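Local atomic coordinates of post-proline cleaving enzyme (Rickettsia typhi, PDB entry 4HVT), a protein that probably acts as a serine endopeptidase of the prolyl oligopeptidase family, cleaving peptides after proline residues. Residues R143-M148 against P190-K195; D196-N201 against Y219-G224; T640-D645 against I696-F701. All blocks are in the same frame, centred on the assembly; numbering follows the deposited sequence.

How the interactions relate
Interactions 1 and 2 are neighbours in the beta-propeller, their centres about 9 Å apart, and share one four-stranded sheet: 190-195 carries its edge strand, and 196-201 pairs with 219-224 further in. Interaction 1 is buried and joins that sheet to the preceding one, mainly through apolar side chains of the two segments, whereas interaction 2 is built on backbone hydrogen bonds and ends in a salt bridge and water at its partly exposed end. Interaction 3, its centre about 39 Å from that of interaction 1, is a buried apolar contact in the alpha/beta-hydrolase domain. The three thus illustrate packing between sheets, pairing within a sheet and packing of a helix on a sheet.

Interaction 1: R143-M148 against P190-K195; sequences RYLISM and PTWINK
Leu145 fills the angle between Pro190 and Trp192, and these three side chains carry most of the contact. Leu145 CD1 lies over one face of the Trp192 indole, 3.6 Å from the centroid of the five-membered ring and 22° off the ring normal, a CH-pi contact. The branch point lies nearer the six-membered ring, with Leu145 CG 3.4 Å from Trp192 CZ2. Toward the other neighbour, Leu145 CD1 meets Pro190 CG at 3.6 Å, so one methyl touches both indole and pyrrolidine. Farther along the indole, Arg143 CB approaches Trp192 CH2 obliquely at 3.9 Å. The arginine chain then bends at chi2 (-63°) and leads its charged end away to Asp162 and Glu160.

In the next shell, Trp192 NE1 donates a hydrogen bond to the backbone oxygen of Ser135, which helps fix the rotation of the ring against Leu145. Ile198 touches both Leu145 and Trp192 from the adjoining strand. The strands run nearly antiparallel (171°), but their axes stay 8.7 Å apart, because they belong to successive sheets of the propeller. Contact between the two segments is thus apolar, and the indole N-H adds one hydrogen bond to the neighbouring strand of the first sheet.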
loop_
_atom_site.group_PDB
_atom_site.type_symbol
_atom_site.label_atom_id
_atom_site.label_comp_id
_atom_site.label_asym_id
_atom_site.label_seq_id
_atom_site.Cartn_x
_atom_site.Cartn_y
_atom_site.Cartn_z
ATOM N N ARG A 143 21.766 15.532 -8.036
ATOM C CA ARG A 143 20.449 16.176 -8.108
ATOM C C ARG A 143 19.366 15.156 -7.831
ATOM O O ARG A 143 19.375 14.067 -8.396
ATOM C CB ARG A 143 20.215 16.878 -9.488
ATOM C CG ARG A 143 21.002 18.149 -9.712
ATOM C CD ARG A 143 20.632 19.240 -8.726
ATOM N NE ARG A 143 21.531 20.383 -8.833
ATOM C CZ ARG A 143 21.399 21.419 -9.657
ATOM N NH1 ARG A 143 20.395 21.508 -10.498
ATOM N NH2 ARG A 143 22.326 22.366 -9.656
ATOM N N TYR A 144 18.419 15.531 -6.957
ATOM C CA TYR A 144 17.263 14.727 -6.604
ATOM C C TYR A 144 16.013 15.552 -6.782
ATOM O O TYR A 144 16.051 16.752 -6.593
ATOM C CB TYR A 144 17.324 14.287 -5.126
ATOM C CG TYR A 144 18.335 13.215 -4.821
ATOM C CD1 TYR A 144 19.677 13.543 -4.659
ATOM C CD2 TYR A 144 17.961 11.881 -4.697
ATOM C CE1 TYR A 144 20.617 12.572 -4.359
ATOM C CE2 TYR A 144 18.900 10.906 -4.380
ATOM C CZ TYR A 144 20.214 11.251 -4.216
ATOM O OH TYR A 144 21.120 10.244 -3.942
ATOM N N LEU A 145 14.919 14.929 -7.199
ATOM C CA LEU A 145 13.595 15.553 -7.102
ATOM C C LEU A 145 12.950 14.975 -5.861
ATOM O O LEU A 145 12.785 13.766 -5.772
ATOM C CB LEU A 145 12.763 15.236 -8.351
ATOM C CG LEU A 145 13.426 15.793 -9.592
ATOM C CD1 LEU A 145 12.853 15.098 -10.825
ATOM C CD2 LEU A 145 13.334 17.308 -9.717
ATOM N N ILE A 146 12.642 15.822 -4.888
ATOM C CA ILE A 146 12.058 15.371 -3.637
ATOM C C ILE A 146 10.556 15.514 -3.712
ATOM O O ILE A 146 10.084 16.629 -3.778
ATOM C CB ILE A 146 12.583 16.162 -2.397
ATOM C CG1 ILE A 146 14.110 16.343 -2.418
ATOM C CG2 ILE A 146 12.083 15.534 -1.114
ATOM C CD1 ILE A 146 14.903 15.079 -2.323
ATOM N N SER A 147 9.824 14.394 -3.682
ATOM C CA SER A 147 8.358 14.402 -3.628
ATOM C C SER A 147 7.838 14.659 -2.231
ATOM O O SER A 147 8.384 14.138 -1.244
ATOM C CB SER A 147 7.789 13.097 -4.139
ATOM O OG SER A 147 8.027 12.961 -5.539
ATOM N N MET A 148 6.793 15.469 -2.167
ATOM C CA MET A 148 6.229 15.975 -0.915
ATOM C C MET A 148 4.728 16.180 -1.052
ATOM O O MET A 148 4.206 16.402 -2.152
ATOM C CB MET A 148 6.867 17.310 -0.515
ATOM C CG MET A 148 8.327 17.204 -0.174
ATOM S SD MET A 148 9.028 18.854 0.111
ATOM C CE MET A 148 9.221 19.483 -1.462
ATOM N N PRO A 190 7.614 13.082 -10.789
ATOM C CA PRO A 190 8.445 13.408 -11.974
ATOM C C PRO A 190 9.469 12.334 -12.283
ATOM O O PRO A 190 9.927 11.608 -11.376
ATOM C CB PRO A 190 9.156 14.678 -11.549
ATOM C CG PRO A 190 9.355 14.472 -10.039
ATOM C CD PRO A 190 8.097 13.769 -9.592
ATOM N N THR A 191 9.843 12.284 -13.569
ATOM C CA THR A 191 10.848 11.405 -14.105
ATOM C C THR A 191 11.905 12.259 -14.826
ATOM O O THR A 191 11.596 13.098 -15.619
ATOM C CB THR A 191 10.226 10.373 -15.060
ATOM O OG1 THR A 191 9.359 9.525 -14.296
ATOM C CG2 THR A 191 11.310 9.490 -15.738
ATOM N N TRP A 192 13.189 12.032 -14.483
ATOM C CA TRP A 192 14.243 12.730 -15.204
ATOM C C TRP A 192 14.383 12.225 -16.664
ATOM O O TRP A 192 14.349 11.011 -16.902
ATOM C CB TRP A 192 15.592 12.561 -14.518
ATOM C CG TRP A 192 15.762 13.202 -13.207
ATOM C CD1 TRP A 192 15.548 12.620 -12.002
ATOM C CD2 TRP A 192 16.191 14.534 -12.934
ATOM N NE1 TRP A 192 15.862 13.464 -10.991
ATOM C CE2 TRP A 192 16.216 14.676 -11.529
ATOM C CE3 TRP A 192 16.514 15.638 -13.719
ATOM C CZ2 TRP A 192 16.589 15.837 -10.911
ATOM C CZ3 TRP A 192 16.891 16.807 -13.089
ATOM C CH2 TRP A 192 16.945 16.879 -11.686
ATOM N N ILE A 193 14.544 13.139 -17.623
ATOM C CA ILE A 193 14.826 12.861 -19.055
ATOM C C ILE A 193 16.378 13.012 -19.218
ATOM O O ILE A 193 17.107 12.147 -19.831
ATOM C CB ILE A 193 13.986 13.846 -19.975
ATOM C CG1 ILE A 193 12.459 13.593 -19.959
ATOM C CG2 ILE A 193 14.388 13.841 -21.442
ATOM C CD1 ILE A 193 12.020 12.174 -20.253
ATOM N N ASN A 194 16.886 14.146 -18.739
ATOM C CA ASN A 194 18.292 14.407 -18.729
ATOM C C ASN A 194 18.554 15.403 -17.604
ATOM O O ASN A 194 17.630 15.743 -16.878
ATOM C CB ASN A 194 18.840 14.812 -20.112
ATOM C CG ASN A 194 18.284 16.130 -20.652
ATOM O OD1 ASN A 194 18.021 17.075 -19.910
ATOM N ND2 ASN A 194 18.117 16.214 -21.996
ATOM N N LYS A 195 19.768 15.921 -17.468
ATOM C CA LYS A 195 20.033 16.755 -16.320
ATOM C C LYS A 195 19.243 18.070 -16.311
ATOM O O LYS A 195 19.125 18.706 -15.238
ATOM C CB LYS A 195 21.516 17.053 -16.186
ATOM C CG LYS A 195 22.078 17.909 -17.284
ATOM C CD LYS A 195 23.589 18.017 -17.094
ATOM C CE LYS A 195 24.183 18.847 -18.185
ATOM N NZ LYS A 195 23.666 20.236 -18.343
#

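Interaction 2: D196-N201 against Y219-G224; sequences DTIIFN and YIWKRG. With EDO (1,2-ethanediol), chain B.
The backbone oxygen of Asp196 is gripped by two donors: Arg223 N at 2.8 Å, nearly straight though tilted from the carbonyl plane, and a water that also accepts from Lys222 NZ. Asp196 and Arg223 meet again through their side chains in a salt bridge, Arg223 NE to Asp196 OD1 at 2.9 Å. There the carboxylate uses its anti lone pair and the oxygen lies in the guanidinium plane, although the two flat groups stand 80° apart. Arg223 extends with CG opposite its own N (chi1 -173°) and bends only at chi3, which turns the N-H edge of NE toward Asp196 OD1. Its NH2 continues to Lys195 O and Glu160, so several acceptors hold the guanidinium.

Inward from this end the strands pair regularly. Ile198 faces Trp221 and Phe200 faces Tyr219 as hydrogen-bonded pairs, with N-to-O distances of 2.9 Å both from Ile198 N to Trp221 O and from Phe200 N to Tyr219 O. On the face bearing these residues, Phe200 CE1 reaches Trp221 CE3 at 3.8 Å. The rings meet rim to rim, their planes 25° apart. On the other face, Thr197 CG2 packs against Ile220 CG1 at 3.6 Å. A 1,2-ethanediol molecule, probably from the crystallisation liquor, covers part of one Trp221 face and accepts a bond from Gly224 N.

With strands 190-192 and 231-235 on either side, this pair forms the middle of a four-stranded antiparallel sheet, a blade of the beta-propeller domain.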
loop_
_atom_site.group_PDB
_atom_site.type_symbol
_atom_site.label_atom_id
_atom_site.label_comp_id
_atom_site.label_asym_id
_atom_site.label_seq_id
_atom_site.Cartn_x
_atom_site.Cartn_y
_atom_site.Cartn_z
ATOM N N ASP A 196 18.659 18.413 -17.456
ATOM C CA ASP A 196 17.920 19.664 -17.648
ATOM C C ASP A 196 16.490 19.491 -18.141
ATOM O O ASP A 196 15.872 20.473 -18.600
ATOM C CB ASP A 196 18.666 20.606 -18.607
ATOM C CG ASP A 196 20.056 20.978 -18.094
ATOM O OD1 ASP A 196 20.173 21.315 -16.901
ATOM O OD2 ASP A 196 21.042 20.953 -18.903
ATOM N N THR A 197 15.914 18.289 -17.981
ATOM C CA THR A 197 14.601 18.033 -18.531
ATOM C C THR A 197 13.892 16.972 -17.724
ATOM O O THR A 197 14.511 15.960 -17.337
ATOM C CB THR A 197 14.731 17.503 -19.972
ATOM O OG1 THR A 197 15.647 18.325 -20.703
ATOM C CG2 THR A 197 13.391 17.528 -20.674
ATOM N N ILE A 198 12.650 17.232 -17.374
ATOM C CA ILE A 198 11.818 16.210 -16.713
ATOM C C ILE A 198 10.508 15.992 -17.466
ATOM O O ILE A 198 10.053 16.847 -18.265
ATOM C CB ILE A 198 11.531 16.572 -15.206
ATOM C CG1 ILE A 198 10.666 17.837 -15.093
ATOM C CG2 ILE A 198 12.849 16.775 -14.461
ATOM C CD1 ILE A 198 10.063 18.130 -13.723
ATOM N N ILE A 199 9.893 14.851 -17.209
ATOM C CA ILE A 199 8.538 14.604 -17.655
ATOM C C ILE A 199 7.680 14.293 -16.420
ATOM O O ILE A 199 8.108 13.659 -15.472
ATOM C CB ILE A 199 8.518 13.463 -18.711
ATOM C CG1 ILE A 199 7.118 13.249 -19.238
ATOM C CG2 ILE A 199 9.060 12.142 -18.174
ATOM C CD1 ILE A 199 7.105 12.291 -20.411
ATOM N N PHE A 200 6.434 14.726 -16.412
ATOM C CA PHE A 200 5.574 14.472 -15.256
ATOM C C PHE A 200 4.099 14.630 -15.587
ATOM O O PHE A 200 3.754 15.294 -16.565
ATOM C CB PHE A 200 5.994 15.285 -14.026
ATOM C CG PHE A 200 5.854 16.773 -14.096
ATOM C CD1 PHE A 200 6.486 17.567 -15.071
ATOM C CD2 PHE A 200 5.188 17.447 -13.060
ATOM C CE1 PHE A 200 6.370 18.971 -15.084
ATOM C CE2 PHE A 200 5.145 18.839 -13.021
ATOM C CZ PHE A 200 5.678 19.604 -14.043
ATOM N N ASN A 201 3.265 14.039 -14.711
ATOM C CA ASN A 201 1.810 14.087 -14.802
ATOM C C ASN A 201 1.319 15.316 -14.036
ATOM O O ASN A 201 0.797 15.218 -12.924
ATOM C CB ASN A 201 1.176 12.756 -14.367
ATOM C CG ASN A 201 1.586 12.291 -12.981
ATOM O OD1 ASN A 201 2.743 12.449 -12.573
ATOM N ND2 ASN A 201 0.624 11.735 -12.256
ATOM N N TYR A 219 3.427 16.295 -19.267
ATOM C CA TYR A 219 4.192 17.448 -19.751
ATOM C C TYR A 219 5.693 17.171 -19.651
ATOM O O TYR A 219 6.189 16.487 -18.713
ATOM C CB TYR A 219 3.892 18.680 -18.924
ATOM C CG TYR A 219 2.558 19.369 -19.204
ATOM C CD1 TYR A 219 1.322 18.892 -18.672
ATOM C CD2 TYR A 219 2.507 20.492 -19.985
ATOM C CE1 TYR A 219 0.142 19.534 -18.927
ATOM C CE2 TYR A 219 1.282 21.154 -20.255
ATOM C CZ TYR A 219 0.121 20.694 -19.742
ATOM O OH TYR A 219 -1.052 21.408 -20.043
ATOM N N ILE A 220 6.420 17.722 -20.624
ATOM C CA ILE A 220 7.887 17.743 -20.585
ATOM C C ILE A 220 8.321 19.191 -20.305
ATOM O O ILE A 220 7.775 20.155 -20.872
ATOM C CB ILE A 220 8.490 17.142 -21.892
ATOM C CG1 ILE A 220 9.988 16.986 -21.824
ATOM C CG2 ILE A 220 8.094 17.959 -23.092
ATOM C CD1 ILE A 220 10.566 16.089 -22.944
ATOM N N TRP A 221 9.333 19.355 -19.451
ATOM C CA TRP A 221 9.690 20.667 -18.919
ATOM C C TRP A 221 11.197 20.806 -18.860
ATOM O O TRP A 221 11.903 19.927 -18.285
ATOM C CB TRP A 221 9.057 20.853 -17.544
ATOM C CG TRP A 221 9.085 22.255 -16.999
ATOM C CD1 TRP A 221 9.184 23.426 -17.704
ATOM C CD2 TRP A 221 8.896 22.624 -15.628
ATOM N NE1 TRP A 221 9.173 24.486 -16.848
ATOM C CE2 TRP A 221 8.997 24.019 -15.561
ATOM C CE3 TRP A 221 8.694 21.904 -14.457
ATOM C CZ2 TRP A 221 8.839 24.731 -14.361
ATOM C CZ3 TRP A 221 8.605 22.611 -13.245
ATOM C CH2 TRP A 221 8.684 24.012 -13.227
ATOM N N LYS A 222 11.688 21.898 -19.440
ATOM C CA LYS A 222 13.095 22.245 -19.584
ATOM C C LYS A 222 13.530 23.232 -18.532
ATOM O O LYS A 222 12.807 24.180 -18.165
ATOM C CB LYS A 222 13.356 22.865 -20.985
ATOM C CG LYS A 222 13.075 21.956 -22.168
ATOM C CD LYS A 222 13.067 22.756 -23.493
ATOM C CE LYS A 222 14.382 23.393 -23.845
ATOM N NZ LYS A 222 15.332 22.282 -24.054
ATOM N N ARG A 223 14.729 23.008 -18.045
ATOM C CA ARG A 223 15.355 23.883 -17.082
ATOM C C ARG A 223 15.422 25.297 -17.610
ATOM O O ARG A 223 15.710 25.530 -18.801
ATOM C CB ARG A 223 16.752 23.371 -16.662
ATOM C CG ARG A 223 17.359 24.155 -15.534
ATOM C CD ARG A 223 18.707 23.599 -15.059
ATOM N NE ARG A 223 18.676 22.209 -14.641
ATOM C CZ ARG A 223 18.198 21.772 -13.484
ATOM N NH1 ARG A 223 17.715 22.622 -12.580
ATOM N NH2 ARG A 223 18.210 20.485 -13.236
ATOM N N GLY A 224 15.078 26.235 -16.731
ATOM C CA GLY A 224 15.155 27.648 -16.976
ATOM C C GLY A 224 13.891 28.263 -17.516
ATOM O O GLY A 224 13.811 29.485 -17.572
HETATM C C1 EDO B . 13.507 24.740 -13.487
HETATM O O1 EDO B . 14.637 25.518 -13.940
HETATM C C2 EDO B . 12.428 24.788 -14.571
HETATM O O2 EDO B . 11.946 26.141 -14.592
HETATM O O HOH W 1 16.361 21.090 -21.381
HETATM O O HOH W 2 14.842 19.080 -23.505
#

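Interaction 3: T640-D645 against I696-F701; sequences TVLITD and INLYTF
Phe701 and Leu642 bury the most surface in this contact, where a helix packs on the central sheet of an alpha/beta-hydrolase domain. Strand 640-646 lies between strands 585-589 and 672-677 in that sheet, and the helix, 688-706, runs almost antiparallel to it: the short segments make an angle of 172°, with axes 9.9 Å apart.

The phenyl ring of Phe701 points its CZ end at the strand backbone and turns one face to Leu642. Leu642 CB sits over the centre of the Phe701 ring, 3.8 Å from the centroid and only 9° off the ring normal, a CH-pi contact almost straight above the ring centre. The ring reaches this place because CG of Phe701 stands opposite its backbone N (chi1 164°), throwing the side chain out from the helix toward the sheet. The two side chains run antiparallel, the leucine passing alongside the ring toward the helix. Leu642 CD2 lies 3.8 Å from Leu698 CA and also brushes Leu698 CB at 4.2 Å. In this way one leucine touches both the aromatic ring and the helix backbone.

Thr640 bounds the far end of the ring. Thr640 OG1 is 3.7 Å from Phe701 CE1 but has its polar partner in Lys671 O, on the way into strand 672-677. Farther along the strand, the Thr644 hydroxyl is hydrogen-bonded to Tyr694 OH of the same helix, a polar tie between helix and strand next to the apolar patch. On another side of the helix, Ile696 and Thr700 touch helix 56-67, so the element is packed between sheet and helix.

At the rim of the phenyl ring, near its plane, the backbone oxygen of Thr640 comes to 3.6 Å from Phe701 CZ.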
loop_
_atom_site.group_PDB
_atom_site.type_symbol
_atom_site.label_atom_id
_atom_site.label_comp_id
_atom_site.label_asym_id
_atom_site.label_seq_id
_atom_site.Cartn_x
_atom_site.Cartn_y
_atom_site.Cartn_z
ATOM N N THR A 640 -19.960 -3.248 19.061
ATOM C CA THR A 640 -19.384 -1.918 19.242
ATOM C C THR A 640 -18.348 -1.710 18.160
ATOM O O THR A 640 -17.566 -2.610 17.881
ATOM C CB THR A 640 -18.736 -1.749 20.631
ATOM O OG1 THR A 640 -18.331 -0.392 20.842
ATOM C CG2 THR A 640 -17.582 -2.710 20.905
ATOM N N VAL A 641 -18.386 -0.538 17.544
ATOM C CA VAL A 641 -17.556 -0.266 16.397
ATOM C C VAL A 641 -16.827 1.057 16.575
ATOM O O VAL A 641 -17.390 2.052 17.054
ATOM C CB VAL A 641 -18.348 -0.289 15.073
ATOM C CG1 VAL A 641 -19.524 0.635 15.141
ATOM C CG2 VAL A 641 -17.478 0.089 13.882
ATOM N N LEU A 642 -15.555 1.064 16.182
ATOM C CA LEU A 642 -14.751 2.275 16.066
ATOM C C LEU A 642 -14.648 2.626 14.587
ATOM O O LEU A 642 -14.267 1.804 13.794
ATOM C CB LEU A 642 -13.318 2.019 16.607
ATOM C CG LEU A 642 -12.301 3.156 16.390
ATOM C CD1 LEU A 642 -12.739 4.450 17.056
ATOM C CD2 LEU A 642 -10.922 2.818 16.992
ATOM N N ILE A 643 -15.092 3.830 14.217
ATOM C CA ILE A 643 -15.118 4.253 12.797
ATOM C C ILE A 643 -14.124 5.376 12.655
ATOM O O ILE A 643 -14.107 6.317 13.447
ATOM C CB ILE A 643 -16.494 4.774 12.429
ATOM C CG1 ILE A 643 -17.608 3.709 12.617
ATOM C CG2 ILE A 643 -16.459 5.236 11.016
ATOM C CD1 ILE A 643 -19.040 4.257 12.614
ATOM N N THR A 644 -13.240 5.289 11.677
ATOM C CA THR A 644 -12.259 6.383 11.492
ATOM C C THR A 644 -12.266 6.934 10.070
ATOM O O THR A 644 -12.444 6.186 9.109
ATOM C CB THR A 644 -10.829 5.932 11.862
ATOM O OG1 THR A 644 -10.288 5.033 10.846
ATOM C CG2 THR A 644 -10.827 5.242 13.220
ATOM N N ASP A 645 -12.042 8.235 9.940
ATOM C CA ASP A 645 -11.885 8.813 8.618
ATOM C C ASP A 645 -11.040 10.100 8.660
ATOM O O ASP A 645 -10.573 10.494 9.744
ATOM C CB ASP A 645 -13.274 8.976 7.987
ATOM C CG ASP A 645 -14.096 10.089 8.595
ATOM O OD1 ASP A 645 -13.565 11.179 8.851
ATOM O OD2 ASP A 645 -15.308 9.888 8.734
ATOM N N ILE A 696 -2.989 4.285 19.764
ATOM C CA ILE A 696 -3.395 4.279 21.170
ATOM C C ILE A 696 -4.915 4.224 21.294
ATOM O O ILE A 696 -5.457 3.499 22.131
ATOM C CB ILE A 696 -2.842 5.514 21.932
ATOM C CG1 ILE A 696 -1.310 5.469 22.040
ATOM C CG2 ILE A 696 -3.475 5.655 23.301
ATOM C CD1 ILE A 696 -0.741 6.873 22.183
ATOM N N ASN A 697 -5.602 5.031 20.496
ATOM C CA ASN A 697 -7.067 5.038 20.513
ATOM C C ASN A 697 -7.629 3.696 20.067
ATOM O O ASN A 697 -8.517 3.111 20.748
ATOM C CB ASN A 697 -7.574 6.138 19.643
ATOM C CG ASN A 697 -7.420 7.504 20.281
ATOM O OD1 ASN A 697 -7.395 7.625 21.522
ATOM N ND2 ASN A 697 -7.353 8.563 19.437
ATOM N N LEU A 698 -7.062 3.169 18.984
ATOM C CA LEU A 698 -7.535 1.910 18.435
ATOM C C LEU A 698 -7.334 0.722 19.383
ATOM O O LEU A 698 -8.245 -0.104 19.562
ATOM C CB LEU A 698 -6.861 1.656 17.069
ATOM C CG LEU A 698 -7.468 0.468 16.315
ATOM C CD1 LEU A 698 -7.670 0.721 14.850
ATOM C CD2 LEU A 698 -6.580 -0.727 16.589
ATOM N N TYR A 699 -6.137 0.636 19.943
ATOM C CA TYR A 699 -5.795 -0.488 20.847
ATOM C C TYR A 699 -6.458 -0.342 22.219
ATOM O O TYR A 699 -6.794 -1.347 22.810
ATOM C CB TYR A 699 -4.286 -0.786 20.899
ATOM C CG TYR A 699 -3.886 -1.601 19.717
ATOM C CD1 TYR A 699 -4.171 -2.963 19.657
ATOM C CD2 TYR A 699 -3.233 -1.029 18.667
ATOM C CE1 TYR A 699 -3.830 -3.709 18.555
ATOM C CE2 TYR A 699 -2.896 -1.764 17.561
ATOM C CZ TYR A 699 -3.190 -3.093 17.506
ATOM O OH TYR A 699 -2.843 -3.825 16.393
ATOM N N THR A 700 -6.751 0.882 22.650
ATOM C CA THR A 700 -7.498 1.075 23.877
ATOM C C THR A 700 -8.909 0.551 23.630
ATOM O O THR A 700 -9.430 -0.202 24.456
ATOM C CB THR A 700 -7.466 2.540 24.349
ATOM O OG1 THR A 700 -6.103 2.936 24.583
ATOM C CG2 THR A 700 -8.294 2.705 25.638
ATOM N N PHE A 701 -9.480 0.892 22.469
ATOM C CA PHE A 701 -10.834 0.455 22.107
ATOM C C PHE A 701 -10.935 -1.094 22.183
ATOM O O PHE A 701 -11.869 -1.643 22.752
ATOM C CB PHE A 701 -11.239 1.014 20.710
ATOM C CG PHE A 701 -12.411 0.324 20.095
ATOM C CD1 PHE A 701 -13.719 0.613 20.510
ATOM C CD2 PHE A 701 -12.234 -0.614 19.119
ATOM C CE1 PHE A 701 -14.787 -0.028 19.908
ATOM C CE2 PHE A 701 -13.297 -1.276 18.549
ATOM C CZ PHE A 701 -14.570 -0.989 18.957
#